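PDB 5UJC: MMACHC-like protein from Caenorhabditis elegans, which binds cobalamin and probably removes the upper ligand of cyanocobalamin and alkylcobalamins during intracellular vitamin B12 processing. Local coordinates for residues G81-V86 with E255-L260. Residues are numbered along the deposited sequence; the frame is centred on the assembly and turned at random. Where two conformers were deposited one is given.
Sequences GSFDEV and ERWEVL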
# COMPACT_ATOMS: atom_id res chain seq x y z
N GLY A 81 23.63 13.66 -12.63
CA GLY A 81 24.08 14.70 -13.58
C GLY A 81 23.09 15.02 -14.69
O GLY A 81 23.18 16.08 -15.31
N SER A 82 22.19 14.08 -14.99
CA SER A 82 21.18 14.28 -16.02
C SER A 82 20.06 13.29 -15.83
O SER A 82 20.25 12.22 -15.21
CB SER A 82 21.78 14.09 -17.42
OG SER A 82 22.07 12.72 -17.68
N PHE A 83 18.90 13.62 -16.39
CA PHE A 83 17.78 12.73 -16.35
C PHE A 83 18.10 11.40 -17.08
O PHE A 83 17.73 10.31 -16.60
CB PHE A 83 16.54 13.41 -16.94
CG PHE A 83 15.31 12.56 -16.89
CD1 PHE A 83 14.69 12.30 -15.69
CD2 PHE A 83 14.80 12.02 -18.03
CE1 PHE A 83 13.57 11.53 -15.64
CE2 PHE A 83 13.65 11.27 -17.99
CZ PHE A 83 13.04 11.02 -16.79
N ASP A 84 18.73 11.48 -18.24
CA ASP A 84 19.01 10.26 -18.99
C ASP A 84 19.91 9.30 -18.17
O ASP A 84 19.72 8.10 -18.18
CB ASP A 84 19.66 10.57 -20.33
CG ASP A 84 18.67 11.14 -21.35
OD1 ASP A 84 17.44 10.96 -21.20
OD2 ASP A 84 19.13 11.76 -22.32
N GLU A 85 20.85 9.86 -17.40
CA GLU A 85 21.70 9.03 -16.55
C GLU A 85 20.93 8.37 -15.41
O GLU A 85 21.12 7.20 -15.14
CB GLU A 85 22.89 9.82 -16.00
CG GLU A 85 23.98 8.94 -15.37
CD GLU A 85 24.64 7.96 -16.36
OE1 GLU A 85 24.50 8.16 -17.60
OE2 GLU A 85 25.32 7.01 -15.90
N VAL A 86 20.04 9.12 -14.77
CA VAL A 86 19.23 8.54 -13.72
C VAL A 86 18.41 7.38 -14.27
O VAL A 86 18.31 6.32 -13.65
CB VAL A 86 18.24 9.53 -13.10
CG1 VAL A 86 17.52 8.88 -11.93
CG2 VAL A 86 18.92 10.76 -12.63
N GLU A 255 7.89 2.05 -19.63
CA GLU A 255 7.40 3.26 -20.30
C GLU A 255 7.24 4.43 -19.34
O GLU A 255 6.80 5.51 -19.74
CB GLU A 255 6.04 2.98 -20.95
CG GLU A 255 6.08 1.96 -22.06
CD GLU A 255 4.69 1.63 -22.61
OE1 GLU A 255 3.72 2.41 -22.37
OE2 GLU A 255 4.56 0.57 -23.25
N ARG A 256 7.59 4.24 -18.08
CA ARG A 256 7.22 5.23 -17.05
C ARG A 256 8.16 6.40 -16.93
O ARG A 256 7.74 7.47 -16.55
CB ARG A 256 7.10 4.58 -15.71
CG ARG A 256 5.91 3.65 -15.58
CD ARG A 256 5.90 3.06 -14.22
NE ARG A 256 4.83 2.12 -14.04
CZ ARG A 256 4.60 1.47 -12.91
NH1 ARG A 256 5.43 1.62 -11.88
NH2 ARG A 256 3.53 0.69 -12.79
N TRP A 257 9.46 6.17 -17.10
CA TRP A 257 10.45 7.23 -16.79
C TRP A 257 10.15 8.52 -17.55
O TRP A 257 10.28 9.59 -17.00
CB TRP A 257 11.90 6.78 -17.06
CG TRP A 257 12.67 6.33 -15.81
CD1 TRP A 257 13.21 5.09 -15.58
CD2 TRP A 257 13.04 7.14 -14.68
NE1 TRP A 257 13.86 5.07 -14.37
CE2 TRP A 257 13.79 6.32 -13.80
CE3 TRP A 257 12.80 8.46 -14.32
CZ2 TRP A 257 14.30 6.79 -12.59
CZ3 TRP A 257 13.32 8.93 -13.08
CH2 TRP A 257 14.05 8.09 -12.24
N GLU A 258 9.70 8.41 -18.80
CA GLU A 258 9.42 9.60 -19.60
C GLU A 258 8.30 10.47 -19.01
O GLU A 258 8.30 11.71 -19.20
CB GLU A 258 9.13 9.25 -21.06
CG GLU A 258 10.38 8.90 -21.88
CD GLU A 258 11.43 10.01 -21.93
OE1 GLU A 258 11.06 11.22 -21.95
OE2 GLU A 258 12.63 9.68 -21.99
N VAL A 259 7.41 9.87 -18.23
CA VAL A 259 6.36 10.63 -17.53
C VAL A 259 6.98 11.63 -16.53
O VAL A 259 6.41 12.70 -16.26
CB VAL A 259 5.38 9.66 -16.83
CG1 VAL A 259 4.34 10.41 -16.02
CG2 VAL A 259 4.70 8.77 -17.86
N LEU A 260 8.17 11.30 -16.01
CA LEU A 260 8.83 12.11 -14.99
C LEU A 260 9.77 13.17 -15.54
O LEU A 260 10.21 14.03 -14.78
CB LEU A 260 9.61 11.21 -14.03
CG LEU A 260 8.81 10.11 -13.37
CD1 LEU A 260 9.68 9.39 -12.35
CD2 LEU A 260 7.52 10.60 -12.68
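F83 and W257 meet at the start of two short helices, 83-89 and 257-265, and bury most of the surface between them. The phenyl ring reaches across because CG stands anti to the backbone N (chi1 -178°), and F83 CE1 comes to 3.4 Å from W257 CE3. The two six-membered rings, their planes at 79°, cross obliquely. At its far end the phenyl edge meets the tryptophan backbone, F83 CZ lying 3.1 Å from W257 O, near the plane of the ring; this oxygen also accepts the hydrogen bond from L260 N. V86 extends the patch, its CG1 approaching W257 CH2 at 3.6 Å, while L260 CB adds a looser contact with F83 CE1. A hydrogen bond from W257 NE1 to the carbonyl oxygen of V90 helps to set the turn of the indole. With an alanine here, F83 and V86 would be likely to lose their aromatic neighbour across the contact, and the V90 carbonyl would lose the indole N-H. Beside this apolar patch, the carboxylates of D84 and E258 both form salt bridges with R261, which probably offsets their mutual repulsion. No hydrogen bond links the two segments directly, which implies that their association rests chiefly on apolar and aromatic packing.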